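Long-range contacts in E3 ubiquitin-protein ligase HERC2 (Homo sapiens, PDB 4L1M), which probably transfers ubiquitin to substrate proteins through its HECT domain, and is seen here as its first RCC1-like domain, a seven-bladed beta-propeller: residues V55-C60 and V98-H103; E62-I67 and H107-L112; G72-Q77 and Q87-L92. All coordinates share one frame; numbering follows the deposited sequence.

Interaction 1 of 3, residues V55-C60 and V98-H103; sequences VTQIAC and VKIAAH
The carboxamide of Gln-57 is the flat group here: Ile-100 N and CG1 lie on one side of its plane, while Lys-99 CA and CB come up near its edge. Ile-100 CG1 is over that face at the nitrogen end, 3.5 Å from NE2, and Lys-99 CA stands 3.7 Å from NE2. The extended Gln-57 side chain and that of Ile-100 run alongside each other head to tail. NE2 also lies 3.1 Å from Ile-100 N, but two donors meet there and no bond results. Further along, the methyl of Ala-59 rests on Ile-100 CG1 at 4.0 Å and on Ala-102 CB at 4.1 Å. Ile-100 CG1 is held between its own backbone N and carbonyl carbon (chi1 49°), which carries CD1 across to the backbone N of Ala-59. Strands 57-60 and 98-101 run nearly parallel, 18° apart, with axes 6.4 Å from each other at closest approach. They are the innermost strands of two successive propeller blades, and each makes its backbone bonds inside its own blade, Ala-59 with Leu-66 and Lys-99 with Leu-112. With no clear hydrogen bond between the segments, the chemistry implies that these blades meet here mainly by side-chain packing.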
ATOM      1  N   VAL A  55      -1.324  17.732  -3.693  1.00 47.79           N
ATOM      2  CA  VAL A  55      -1.341  16.290  -3.405  1.00 46.79           C
ATOM      3  C   VAL A  55      -0.984  15.988  -1.947  1.00 48.43           C
ATOM      4  O   VAL A  55      -0.006  16.532  -1.415  1.00 50.75           O
ATOM      5  CB  VAL A  55      -0.377  15.554  -4.333  1.00 44.97           C
ATOM      6  CG1 VAL A  55      -0.421  14.072  -4.078  1.00 43.07           C
ATOM      7  CG2 VAL A  55      -0.732  15.835  -5.777  1.00 45.32           C
ATOM      8  N   THR A  56      -1.809  15.170  -1.292  1.00 48.35           N
ATOM      9  CA  THR A  56      -1.524  14.698   0.069  1.00 49.14           C
ATOM     10  C   THR A  56      -1.292  13.196   0.055  1.00 49.53           C
ATOM     11  O   THR A  56      -0.577  12.674   0.913  1.00 48.65           O
ATOM     12  CB  THR A  56      -2.641  15.055   1.091  1.00 49.66           C
ATOM     13  OG1 THR A  56      -3.861  14.362   0.773  1.00 51.42           O
ATOM     14  CG2 THR A  56      -2.912  16.534   1.097  1.00 51.41           C
ATOM     15  N   GLN A  57      -1.915  12.511  -0.904  1.00 49.02           N
ATOM     16  CA  GLN A  57      -1.820  11.073  -1.033  1.00 48.95           C
ATOM     17  C   GLN A  57      -1.999  10.622  -2.475  1.00 48.42           C
ATOM     18  O   GLN A  57      -2.716  11.261  -3.232  1.00 50.73           O
ATOM     19  CB  GLN A  57      -2.934  10.455  -0.204  1.00 51.11           C
ATOM     20  CG  GLN A  57      -2.580   9.248   0.619  1.00 53.10           C
ATOM     21  CD  GLN A  57      -3.696   9.011   1.635  1.00 54.60           C
ATOM     22  OE1 GLN A  57      -3.952   9.867   2.530  1.00 56.85           O
ATOM     23  NE2 GLN A  57      -4.393   7.914   1.486  1.00 50.80           N
ATOM     24  N   ILE A  58      -1.352   9.519  -2.838  1.00 46.27           N
ATOM     25  CA  ILE A  58      -1.564   8.880  -4.108  1.00 45.11           C
ATOM     26  C   ILE A  58      -1.690   7.374  -3.900  1.00 43.31           C
ATOM     27  O   ILE A  58      -0.818   6.763  -3.308  1.00 42.82           O
ATOM     28  CB  ILE A  58      -0.375   9.132  -5.064  1.00 47.85           C
ATOM     29  CG1 ILE A  58      -0.322  10.595  -5.455  1.00 48.23           C
ATOM     30  CG2 ILE A  58      -0.483   8.231  -6.304  1.00 49.06           C
ATOM     31  CD1 ILE A  58       0.771  10.952  -6.431  1.00 49.70           C
ATOM     32  N   ALA A  59      -2.767   6.788  -4.419  1.00 42.56           N
ATOM     33  CA  ALA A  59      -3.009   5.358  -4.340  1.00 39.54           C
ATOM     34  C   ALA A  59      -2.957   4.757  -5.750  1.00 40.79           C
ATOM     35  O   ALA A  59      -3.772   5.071  -6.598  1.00 41.98           O
ATOM     36  CB  ALA A  59      -4.350   5.091  -3.711  1.00 38.22           C
ATOM     37  N   CYS A  60      -1.976   3.896  -5.970  1.00 40.88           N
ATOM     38  CA  CYS A  60      -1.699   3.375  -7.269  1.00 41.76           C
ATOM     39  C   CYS A  60      -2.432   2.058  -7.477  1.00 41.30           C
ATOM     40  O   CYS A  60      -2.219   1.109  -6.735  1.00 40.60           O
ATOM     41  CB  CYS A  60      -0.193   3.174  -7.412  1.00 42.78           C
ATOM     42  SG  CYS A  60       0.744   4.727  -7.523  1.00 45.19           S
ATOM     43  N   VAL A  98     -10.339  11.879   3.509  1.00 45.53           N
ATOM     44  CA  VAL A  98      -9.053  11.976   4.185  1.00 45.48           C
ATOM     45  C   VAL A  98      -8.120  10.802   3.917  1.00 44.27           C
ATOM     46  O   VAL A  98      -6.942  10.877   4.260  1.00 43.65           O
ATOM     47  CB  VAL A  98      -9.219  12.096   5.704  1.00 47.38           C
ATOM     48  CG1 VAL A  98     -10.025  13.341   6.051  1.00 48.60           C
ATOM     49  CG2 VAL A  98      -9.854  10.836   6.292  1.00 47.05           C
ATOM     50  N   LYS A  99      -8.630   9.717   3.327  1.00 43.28           N
ATOM     51  CA  LYS A  99      -7.763   8.616   2.907  1.00 42.23           C
ATOM     52  C   LYS A  99      -8.295   7.953   1.670  1.00 40.12           C
ATOM     53  O   LYS A  99      -9.501   7.935   1.430  1.00 38.18           O
ATOM     54  CB  LYS A  99      -7.578   7.572   4.025  1.00 43.12           C
ATOM     55  CG  LYS A  99      -6.705   8.056   5.157  1.00 46.96           C
ATOM     56  CD  LYS A  99      -6.105   6.930   5.956  1.00 50.30           C
ATOM     57  CE  LYS A  99      -5.512   7.486   7.251  1.00 53.95           C
ATOM     58  NZ  LYS A  99      -5.023   6.384   8.128  1.00 56.00           N
ATOM     59  N   ILE A 100      -7.365   7.415   0.883  1.00 38.13           N
ATOM     60  CA  ILE A 100      -7.689   6.614  -0.261  1.00 36.96           C
ATOM     61  C   ILE A 100      -6.845   5.360  -0.247  1.00 35.85           C
ATOM     62  O   ILE A 100      -5.809   5.302   0.371  1.00 34.84           O
ATOM     63  CB  ILE A 100      -7.439   7.380  -1.581  1.00 36.66           C
ATOM     64  CG1 ILE A 100      -6.045   8.021  -1.581  1.00 36.52           C
ATOM     65  CG2 ILE A 100      -8.525   8.399  -1.793  1.00 37.86           C
ATOM     66  CD1 ILE A 100      -5.688   8.772  -2.857  1.00 37.24           C
ATOM     67  N   ALA A 101      -7.292   4.347  -0.966  1.00 36.98           N
ATOM     68  CA  ALA A 101      -6.528   3.131  -1.069  1.00 36.30           C
ATOM     69  C   ALA A 101      -6.829   2.417  -2.364  1.00 37.55           C
ATOM     70  O   ALA A 101      -7.901   2.566  -2.956  1.00 40.21           O
ATOM     71  CB  ALA A 101      -6.836   2.221   0.106  1.00 35.92           C
ATOM     72  N   ALA A 102      -5.857   1.621  -2.770  1.00 38.14           N
ATOM     73  CA  ALA A 102      -5.932   0.800  -3.933  1.00 38.69           C
ATOM     74  C   ALA A 102      -4.668  -0.021  -3.887  1.00 38.89           C
ATOM     75  O   ALA A 102      -3.791   0.287  -3.133  1.00 42.02           O
ATOM     76  CB  ALA A 102      -5.975   1.635  -5.197  1.00 38.82           C
ATOM     77  N   HIS A 103      -4.569  -1.051  -4.716  1.00 39.79           N
ATOM     78  CA  HIS A 103      -3.426  -1.944  -4.699  1.00 39.03           C
ATOM     79  C   HIS A 103      -2.819  -1.957  -6.071  1.00 39.83           C
ATOM     80  O   HIS A 103      -3.544  -1.925  -7.059  1.00 40.68           O
ATOM     81  CB  HIS A 103      -3.892  -3.344  -4.346  1.00 40.03           C
ATOM     82  CG  HIS A 103      -2.781  -4.300  -4.152  1.00 40.06           C
ATOM     83  ND1 HIS A 103      -2.249  -5.026  -5.190  1.00 41.41           N
ATOM     84  CD2 HIS A 103      -2.075  -4.636  -3.051  1.00 37.64           C
ATOM     85  CE1 HIS A 103      -1.252  -5.762  -4.741  1.00 39.16           C
ATOM     86  NE2 HIS A 103      -1.141  -5.558  -3.441  1.00 39.03           N
TER

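Interaction 2 of 3, residues E62-I67 and H107-L112; sequences EKRFLI and HHYLAL. With SO4 (sulfate ion), chain G.
At the rim of the groove between two adjacent propeller blades, Arg-64 and Tyr-109 form a small anion site with His-107, occupied by a sulfate ion probably taken up from the crystallisation liquor. Three sulfate oxygens each receive one proton donor. Arg-64 NE reaches O1 at 3.1 Å, the N-H...O angle being 143°. Tyr-109 OH donates to O4 at 3.1 Å. His-107 ND1 makes a weak but fairly straight bond to O2 at 3.3 Å, and O2 lies at the edge of the imidazole, in its plane. Arg-64 and Tyr-109 also touch directly, CG to OH at 3.4 Å, with guanidinium and phenol ring 81° apart. The bend of the arginine at chi3 (54°) turns NE toward the anion, and NH1 is bonded to Thr-76 OG1, which ties down the far side of the guanidinium. Next to ND1 on the rim of the imidazole, His-107 CE1 lies 3.4 Å from Glu-62 OE1, the carboxylate standing nearly perpendicular to the ring. OE1 in turn takes a salt bridge from Lys-63 NZ at 3.1 Å, approached from above the carboxylate plane. Deeper in the groove, Leu-66 CD1 packs obliquely on Tyr-109 CD1 at 3.8 Å. Strands 64-69 and 108-113 are each second in their four-stranded blades, and Trp-121 on the neighbouring strand 118-122 meets both Leu-66 and the Tyr-109 ring.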
ATOM      1  N   GLU A  62      -3.669  -0.759 -10.826  1.00 45.06           N
ATOM      2  CA  GLU A  62      -2.935  -1.393 -11.927  1.00 48.94           C
ATOM      3  C   GLU A  62      -2.865  -0.569 -13.211  1.00 48.95           C
ATOM      4  O   GLU A  62      -1.800  -0.508 -13.822  1.00 49.98           O
ATOM      5  CB  GLU A  62      -3.490  -2.770 -12.244  1.00 51.52           C
ATOM      6  CG  GLU A  62      -2.512  -3.611 -13.060  1.00 56.04           C
ATOM      7  CD  GLU A  62      -3.166  -4.824 -13.694  1.00 56.16           C
ATOM      8  OE1 GLU A  62      -3.794  -4.665 -14.765  1.00 59.03           O
ATOM      9  OE2 GLU A  62      -3.046  -5.923 -13.118  1.00 53.92           O
ATOM     10  N   LYS A  63      -3.979   0.030 -13.634  1.00 47.79           N
ATOM     11  CA  LYS A  63      -3.983   0.837 -14.873  1.00 50.66           C
ATOM     12  C   LYS A  63      -4.096   2.328 -14.611  1.00 47.88           C
ATOM     13  O   LYS A  63      -3.948   3.132 -15.520  1.00 49.91           O
ATOM     14  CB  LYS A  63      -5.145   0.433 -15.798  1.00 55.58           C
ATOM     15  CG  LYS A  63      -5.219  -1.037 -16.183  1.00 60.60           C
ATOM     16  CD  LYS A  63      -4.046  -1.489 -17.055  1.00 67.06           C
ATOM     17  CE  LYS A  63      -4.367  -2.827 -17.747  1.00 74.17           C
ATOM     18  NZ  LYS A  63      -3.233  -3.798 -17.722  1.00 75.69           N
ATOM     19  N   ARG A  64      -4.378   2.699 -13.376  1.00 45.24           N
ATOM     20  CA  ARG A  64      -4.563   4.092 -13.032  1.00 44.44           C
ATOM     21  C   ARG A  64      -4.235   4.364 -11.566  1.00 41.70           C
ATOM     22  O   ARG A  64      -3.936   3.444 -10.798  1.00 38.73           O
ATOM     23  CB  ARG A  64      -5.974   4.519 -13.353  1.00 46.77           C
ATOM     24  CG  ARG A  64      -7.053   3.669 -12.735  1.00 48.16           C
ATOM     25  CD  ARG A  64      -8.430   4.087 -13.240  1.00 51.01           C
ATOM     26  NE  ARG A  64      -8.544   4.093 -14.716  1.00 52.71           N
ATOM     27  CZ  ARG A  64      -8.638   5.203 -15.475  1.00 58.50           C
ATOM     28  NH1 ARG A  64      -8.630   6.458 -14.947  1.00 56.31           N
ATOM     29  NH2 ARG A  64      -8.761   5.074 -16.793  1.00 62.22           N
ATOM     30  N   PHE A  65      -4.214   5.639 -11.209  1.00 40.32           N
ATOM     31  CA  PHE A  65      -3.993   6.024  -9.831  1.00 39.51           C
ATOM     32  C   PHE A  65      -4.973   7.080  -9.397  1.00 40.55           C
ATOM     33  O   PHE A  65      -5.478   7.847 -10.220  1.00 42.82           O
ATOM     34  CB  PHE A  65      -2.536   6.459  -9.557  1.00 38.44           C
ATOM     35  CG  PHE A  65      -2.065   7.649 -10.359  1.00 39.55           C
ATOM     36  CD1 PHE A  65      -1.765   7.532 -11.686  1.00 40.88           C
ATOM     37  CD2 PHE A  65      -1.846   8.872  -9.752  1.00 39.80           C
ATOM     38  CE1 PHE A  65      -1.305   8.629 -12.410  1.00 42.37           C
ATOM     39  CE2 PHE A  65      -1.377   9.956 -10.467  1.00 40.94           C
ATOM     40  CZ  PHE A  65      -1.102   9.833 -11.795  1.00 41.70           C
ATOM     41  N   LEU A  66      -5.230   7.081  -8.096  1.00 39.36           N
ATOM     42  CA  LEU A  66      -6.059   8.050  -7.456  1.00 40.69           C
ATOM     43  C   LEU A  66      -5.170   9.067  -6.779  1.00 42.83           C
ATOM     44  O   LEU A  66      -4.103   8.719  -6.249  1.00 42.32           O
ATOM     45  CB  LEU A  66      -6.915   7.382  -6.386  1.00 39.18           C
ATOM     46  CG  LEU A  66      -7.999   6.409  -6.833  1.00 38.79           C
ATOM     47  CD1 LEU A  66      -8.818   6.014  -5.636  1.00 38.06           C
ATOM     48  CD2 LEU A  66      -8.916   7.012  -7.892  1.00 41.31           C
ATOM     49  N   ILE A  67      -5.613  10.321  -6.780  1.00 43.77           N
ATOM     50  CA  ILE A  67      -4.901  11.391  -6.091  1.00 43.91           C
ATOM     51  C   ILE A  67      -5.855  12.062  -5.129  1.00 44.19           C
ATOM     52  O   ILE A  67      -6.957  12.431  -5.526  1.00 46.98           O
ATOM     53  CB  ILE A  67      -4.408  12.449  -7.079  1.00 45.27           C
ATOM     54  CG1 ILE A  67      -3.656  11.813  -8.251  1.00 45.93           C
ATOM     55  CG2 ILE A  67      -3.516  13.442  -6.389  1.00 46.82           C
ATOM     56  CD1 ILE A  67      -4.483  11.677  -9.523  1.00 46.08           C
ATOM     57  N   HIS A 107      -7.926  -3.434  -9.175  1.00 42.43           N
ATOM     58  CA  HIS A 107      -8.912  -2.735 -10.009  1.00 44.90           C
ATOM     59  C   HIS A 107     -10.100  -2.271  -9.157  1.00 43.33           C
ATOM     60  O   HIS A 107     -11.238  -2.232  -9.637  1.00 47.38           O
ATOM     61  CB  HIS A 107      -9.441  -3.675 -11.146  1.00 47.20           C
ATOM     62  CG  HIS A 107      -8.358  -4.212 -12.021  1.00 50.40           C
ATOM     63  ND1 HIS A 107      -8.041  -3.645 -13.239  1.00 53.14           N
ATOM     64  CD2 HIS A 107      -7.467  -5.218 -11.827  1.00 50.60           C
ATOM     65  CE1 HIS A 107      -7.012  -4.289 -13.768  1.00 54.71           C
ATOM     66  NE2 HIS A 107      -6.639  -5.243 -12.928  1.00 53.00           N
ATOM     67  N   HIS A 108      -9.862  -1.996  -7.888  1.00 39.89           N
ATOM     68  CA  HIS A 108     -10.893  -1.439  -7.057  1.00 40.90           C
ATOM     69  C   HIS A 108     -10.287  -0.459  -6.089  1.00 40.41           C
ATOM     70  O   HIS A 108      -9.094  -0.490  -5.854  1.00 41.68           O
ATOM     71  CB  HIS A 108     -11.729  -2.513  -6.364  1.00 40.72           C
ATOM     72  CG  HIS A 108     -11.065  -3.154  -5.186  1.00 40.75           C
ATOM     73  ND1 HIS A 108      -9.940  -3.939  -5.305  1.00 40.41           N
ATOM     74  CD2 HIS A 108     -11.412  -3.188  -3.877  1.00 40.13           C
ATOM     75  CE1 HIS A 108      -9.609  -4.410  -4.116  1.00 39.55           C
ATOM     76  NE2 HIS A 108     -10.487  -3.968  -3.232  1.00 39.91           N
ATOM     77  N   TYR A 109     -11.127   0.419  -5.554  1.00 40.44           N
ATOM     78  CA  TYR A 109     -10.667   1.572  -4.808  1.00 41.77           C
ATOM     79  C   TYR A 109     -11.494   1.689  -3.547  1.00 42.51           C
ATOM     80  O   TYR A 109     -12.675   1.327  -3.550  1.00 44.98           O
ATOM     81  CB  TYR A 109     -10.825   2.820  -5.676  1.00 42.62           C
ATOM     82  CG  TYR A 109     -10.368   2.562  -7.087  1.00 44.95           C
ATOM     83  CD1 TYR A 109      -9.045   2.722  -7.453  1.00 44.83           C
ATOM     84  CD2 TYR A 109     -11.254   2.077  -8.033  1.00 48.25           C
ATOM     85  CE1 TYR A 109      -8.613   2.449  -8.737  1.00 46.79           C
ATOM     86  CE2 TYR A 109     -10.845   1.792  -9.314  1.00 49.75           C
ATOM     87  CZ  TYR A 109      -9.520   1.980  -9.671  1.00 50.32           C
ATOM     88  OH  TYR A 109      -9.126   1.672 -10.969  1.00 51.88           O
ATOM     89  N   LEU A 110     -10.869   2.189  -2.483  1.00 40.74           N
ATOM     90  CA  LEU A 110     -11.572   2.638  -1.289  1.00 41.14           C
ATOM     91  C   LEU A 110     -11.260   4.107  -0.983  1.00 39.48           C
ATOM     92  O   LEU A 110     -10.158   4.589  -1.240  1.00 36.28           O
ATOM     93  CB  LEU A 110     -11.124   1.829  -0.087  1.00 41.69           C
ATOM     94  CG  LEU A 110     -11.341   0.341  -0.145  1.00 42.78           C
ATOM     95  CD1 LEU A 110     -10.873  -0.259   1.172  1.00 44.07           C
ATOM     96  CD2 LEU A 110     -12.795  -0.010  -0.366  1.00 44.30           C
ATOM     97  N   ALA A 111     -12.235   4.788  -0.398  1.00 39.53           N
ATOM     98  CA  ALA A 111     -12.046   6.130   0.060  1.00 40.57           C
ATOM     99  C   ALA A 111     -12.699   6.302   1.416  1.00 42.87           C
ATOM    100  O   ALA A 111     -13.778   5.765   1.652  1.00 44.50           O
ATOM    101  CB  ALA A 111     -12.636   7.098  -0.938  1.00 41.40           C
ATOM    102  N   LEU A 112     -12.056   7.079   2.293  1.00 43.96           N
ATOM    103  CA  LEU A 112     -12.502   7.259   3.674  1.00 45.16           C
ATOM    104  C   LEU A 112     -12.755   8.732   3.962  1.00 46.89           C
ATOM    105  O   LEU A 112     -11.881   9.557   3.774  1.00 45.23           O
ATOM    106  CB  LEU A 112     -11.431   6.745   4.648  1.00 44.84           C
ATOM    107  CG  LEU A 112     -11.692   6.985   6.144  1.00 46.96           C
ATOM    108  CD1 LEU A 112     -13.016   6.378   6.579  1.00 47.97           C
ATOM    109  CD2 LEU A 112     -10.590   6.402   6.995  1.00 47.69           C
TER
HETATM  110  S   SO4 G 804      -9.315  -0.116 -14.208  1.00115.21           S
HETATM  111  O1  SO4 G 804      -9.343   1.112 -15.037  1.00104.72           O
HETATM  112  O2  SO4 G 804      -9.457  -1.298 -15.102  1.00 97.51           O
HETATM  113  O3  SO4 G 804      -8.017  -0.179 -13.472  1.00121.89           O
HETATM  114  O4  SO4 G 804     -10.414  -0.084 -13.197  1.00101.88           O

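Interaction 3 of 3, residues G72-Q77 and Q87-L92; sequences GRVYTQ and QLVQGL
Thr-76 N donates to Gln-87 O at 2.7 Å, the shortest polar bond between the two segments, with the donor in the carbonyl plane. The same oxygen lies 3.1 Å from Tyr-75 CA in a CA-H...O contact. Gln-87 N returns a bond to Thr-76 O at 2.9 Å, so Thr-76 and Gln-87 form an antiparallel hydrogen-bonded pair, whereas Tyr-75 and Leu-88 form the non-hydrogen-bonded pair beside it. A third bond, Val-89 N to Val-74 O, is nearly straight at 173°. This is the outer edge of a four-stranded propeller blade: strand 74-78 turns back into the short strand 87-88, the outermost of its sheet, and the bonds of Gln-77 to Thr-83 and Ala-85 fasten the connecting turn. On the face carrying Tyr-75 and Leu-88, the leucine lies over the phenol ring in a CH-pi contact, CD1 being 4.0 Å from the centroid and 26° off the ring normal. CG of Leu-88 is trans to the backbone N (chi1 -172°), and CD1 reaches over the ring toward its rim. The two valines project in the same direction next to each other, Val-74 CG1 3.8 Å from Val-89 CG2. Leu-92 CD1 comes in obliquely against Val-74 CB, also at 3.8 Å, while Trp-121 and Pro-140 of the next blade meet Val-89.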
ATOM      1  N   GLY A  72      -9.723  17.676   0.003  1.00 49.48           N
ATOM      2  CA  GLY A  72     -10.531  16.496   0.261  1.00 48.94           C
ATOM      3  C   GLY A  72     -11.292  15.988  -0.942  1.00 49.18           C
ATOM      4  O   GLY A  72     -12.294  15.278  -0.803  1.00 48.01           O
ATOM      5  N   ARG A  73     -10.827  16.347  -2.132  1.00 49.20           N
ATOM      6  CA  ARG A  73     -11.365  15.757  -3.335  1.00 48.55           C
ATOM      7  C   ARG A  73     -10.417  14.693  -3.883  1.00 44.54           C
ATOM      8  O   ARG A  73      -9.236  14.696  -3.590  1.00 42.09           O
ATOM      9  CB  ARG A  73     -11.640  16.840  -4.358  1.00 52.09           C
ATOM     10  CG  ARG A  73     -12.774  17.751  -3.937  1.00 56.80           C
ATOM     11  CD  ARG A  73     -12.953  18.883  -4.928  1.00 62.49           C
ATOM     12  NE  ARG A  73     -13.695  20.008  -4.348  1.00 69.11           N
ATOM     13  CZ  ARG A  73     -13.854  21.198  -4.935  1.00 74.18           C
ATOM     14  NH1 ARG A  73     -13.329  21.444  -6.139  1.00 75.85           N
ATOM     15  NH2 ARG A  73     -14.539  22.154  -4.311  1.00 76.11           N
ATOM     16  N   VAL A  74     -10.967  13.804  -4.695  1.00 43.11           N
ATOM     17  CA  VAL A  74     -10.257  12.677  -5.258  1.00 40.67           C
ATOM     18  C   VAL A  74     -10.270  12.728  -6.801  1.00 40.68           C
ATOM     19  O   VAL A  74     -11.317  12.929  -7.423  1.00 41.10           O
ATOM     20  CB  VAL A  74     -10.898  11.380  -4.793  1.00 40.63           C
ATOM     21  CG1 VAL A  74     -10.248  10.177  -5.474  1.00 40.62           C
ATOM     22  CG2 VAL A  74     -10.764  11.234  -3.288  1.00 40.47           C
ATOM     23  N   TYR A  75      -9.100  12.551  -7.409  1.00 39.38           N
ATOM     24  CA  TYR A  75      -8.977  12.587  -8.843  1.00 39.45           C
ATOM     25  C   TYR A  75      -8.413  11.297  -9.326  1.00 38.77           C
ATOM     26  O   TYR A  75      -7.736  10.582  -8.568  1.00 38.77           O
ATOM     27  CB  TYR A  75      -8.054  13.715  -9.265  1.00 40.65           C
ATOM     28  CG  TYR A  75      -8.604  15.070  -8.924  1.00 41.43           C
ATOM     29  CD1 TYR A  75      -8.550  15.540  -7.622  1.00 41.28           C
ATOM     30  CD2 TYR A  75      -9.215  15.862  -9.881  1.00 41.88           C
ATOM     31  CE1 TYR A  75      -9.071  16.780  -7.293  1.00 42.45           C
ATOM     32  CE2 TYR A  75      -9.749  17.094  -9.548  1.00 43.04           C
ATOM     33  CZ  TYR A  75      -9.668  17.545  -8.251  1.00 43.15           C
ATOM     34  OH  TYR A  75     -10.157  18.775  -7.875  1.00 45.26           O
ATOM     35  N   THR A  76      -8.672  10.986 -10.593  1.00 38.43           N
ATOM     36  CA  THR A  76      -8.154   9.762 -11.173  1.00 37.43           C
ATOM     37  C   THR A  76      -7.435  10.056 -12.478  1.00 37.98           C
ATOM     38  O   THR A  76      -7.849  10.936 -13.242  1.00 40.31           O
ATOM     39  CB  THR A  76      -9.282   8.698 -11.363  1.00 37.54           C
ATOM     40  OG1 THR A  76      -8.717   7.472 -11.837  1.00 37.25           O
ATOM     41  CG2 THR A  76     -10.375   9.164 -12.348  1.00 39.02           C
ATOM     42  N   GLN A  77      -6.372   9.308 -12.730  1.00 37.14           N
ATOM     43  CA  GLN A  77      -5.580   9.436 -13.936  1.00 38.05           C
ATOM     44  C   GLN A  77      -5.063   8.051 -14.351  1.00 39.02           C
ATOM     45  O   GLN A  77      -4.594   7.282 -13.508  1.00 37.63           O
ATOM     46  CB  GLN A  77      -4.397  10.345 -13.651  1.00 37.71           C
ATOM     47  CG  GLN A  77      -3.375  10.476 -14.773  1.00 38.70           C
ATOM     48  CD  GLN A  77      -3.863  11.304 -15.939  1.00 40.40           C
ATOM     49  OE1 GLN A  77      -4.538  12.304 -15.770  1.00 40.64           O
ATOM     50  NE2 GLN A  77      -3.499  10.898 -17.139  1.00 42.11           N
ATOM     51  N   GLN A  87      -8.999  13.620 -13.555  1.00 43.54           N
ATOM     52  CA  GLN A  87     -10.420  13.885 -13.596  1.00 44.81           C
ATOM     53  C   GLN A  87     -10.992  13.642 -12.218  1.00 44.55           C
ATOM     54  O   GLN A  87     -10.564  12.751 -11.483  1.00 41.30           O
ATOM     55  CB  GLN A  87     -11.110  12.995 -14.623  1.00 44.38           C
ATOM     56  CG  GLN A  87     -10.619  13.200 -16.036  1.00 44.98           C
ATOM     57  CD  GLN A  87     -10.937  14.579 -16.559  1.00 47.17           C
ATOM     58  OE1 GLN A  87     -12.102  14.922 -16.786  1.00 46.83           O
ATOM     59  NE2 GLN A  87      -9.896  15.381 -16.773  1.00 47.91           N
ATOM     60  N   LEU A  88     -11.968  14.469 -11.889  1.00 47.82           N
ATOM     61  CA  LEU A  88     -12.614  14.431 -10.610  1.00 48.96           C
ATOM     62  C   LEU A  88     -13.409  13.139 -10.537  1.00 48.65           C
ATOM     63  O   LEU A  88     -14.118  12.813 -11.472  1.00 48.56           O
ATOM     64  CB  LEU A  88     -13.555  15.647 -10.489  1.00 50.48           C
ATOM     65  CG  LEU A  88     -14.191  15.890  -9.114  1.00 51.61           C
ATOM     66  CD1 LEU A  88     -13.148  16.316  -8.092  1.00 50.44           C
ATOM     67  CD2 LEU A  88     -15.287  16.947  -9.221  1.00 53.81           C
ATOM     68  N   VAL A  89     -13.271  12.409  -9.437  1.00 48.94           N
ATOM     69  CA  VAL A  89     -14.112  11.265  -9.184  1.00 50.79           C
ATOM     70  C   VAL A  89     -15.448  11.780  -8.672  1.00 55.35           C
ATOM     71  O   VAL A  89     -15.531  12.332  -7.609  1.00 56.64           O
ATOM     72  CB  VAL A  89     -13.465  10.300  -8.175  1.00 48.91           C
ATOM     73  CG1 VAL A  89     -14.405   9.137  -7.854  1.00 48.79           C
ATOM     74  CG2 VAL A  89     -12.140   9.774  -8.734  1.00 46.81           C
ATOM     75  N   GLN A  90     -16.492  11.605  -9.464  1.00 63.92           N
ATOM     76  CA  GLN A  90     -17.843  12.029  -9.097  1.00 68.84           C
ATOM     77  C   GLN A  90     -18.444  11.090  -8.040  1.00 70.56           C
ATOM     78  O   GLN A  90     -18.134   9.895  -7.997  1.00 73.44           O
ATOM     79  CB  GLN A  90     -18.724  12.047 -10.360  1.00 72.19           C
ATOM     80  CG  GLN A  90     -18.333  13.132 -11.369  1.00 76.25           C
ATOM     81  CD  GLN A  90     -18.621  14.542 -10.871  1.00 79.89           C
ATOM     82  OE1 GLN A  90     -19.263  14.726  -9.838  1.00 84.21           O
ATOM     83  NE2 GLN A  90     -18.140  15.546 -11.601  1.00 81.96           N
ATOM     84  N   GLY A  91     -19.311  11.624  -7.197  1.00 71.26           N
ATOM     85  CA  GLY A  91     -19.967  10.814  -6.179  1.00 69.68           C
ATOM     86  C   GLY A  91     -19.338  10.957  -4.811  1.00 67.85           C
ATOM     87  O   GLY A  91     -19.862  10.424  -3.835  1.00 67.94           O
ATOM     88  N   LEU A  92     -18.239  11.701  -4.732  1.00 66.34           N
ATOM     89  CA  LEU A  92     -17.618  12.037  -3.444  1.00 66.21           C
ATOM     90  C   LEU A  92     -17.737  13.511  -3.068  1.00 70.82           C
ATOM     91  O   LEU A  92     -17.383  13.893  -1.942  1.00 70.85           O
ATOM     92  CB  LEU A  92     -16.144  11.666  -3.470  1.00 62.34           C
ATOM     93  CG  LEU A  92     -15.840  10.207  -3.786  1.00 57.96           C
ATOM     94  CD1 LEU A  92     -14.348  10.022  -3.881  1.00 57.62           C
ATOM     95  CD2 LEU A  92     -16.420   9.265  -2.747  1.00 56.93           C
TER

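How the interactions relate
Interactions 1 and 2 cross in the chain and join the same two blades, one at the innermost strands and the other at the second strands; their centres are 7 Å apart. Probable backbone bonds such as Val-98 N to Leu-112 O at 2.8 Å bind them within one blade. Interaction 3 lies within a single blade, about 19 Å between its centre and that of the chain, and is nested inside the loops that the other two close. It meets interaction 2 through Ile-67 N to Tyr-75 O at 2.8 Å, and the Thr-76 hydroxyl holds the sulfate-binding Arg-64. Toward interaction 1, Val-74 CG2 packs on Ile-100 CG2 at 3.9 Å.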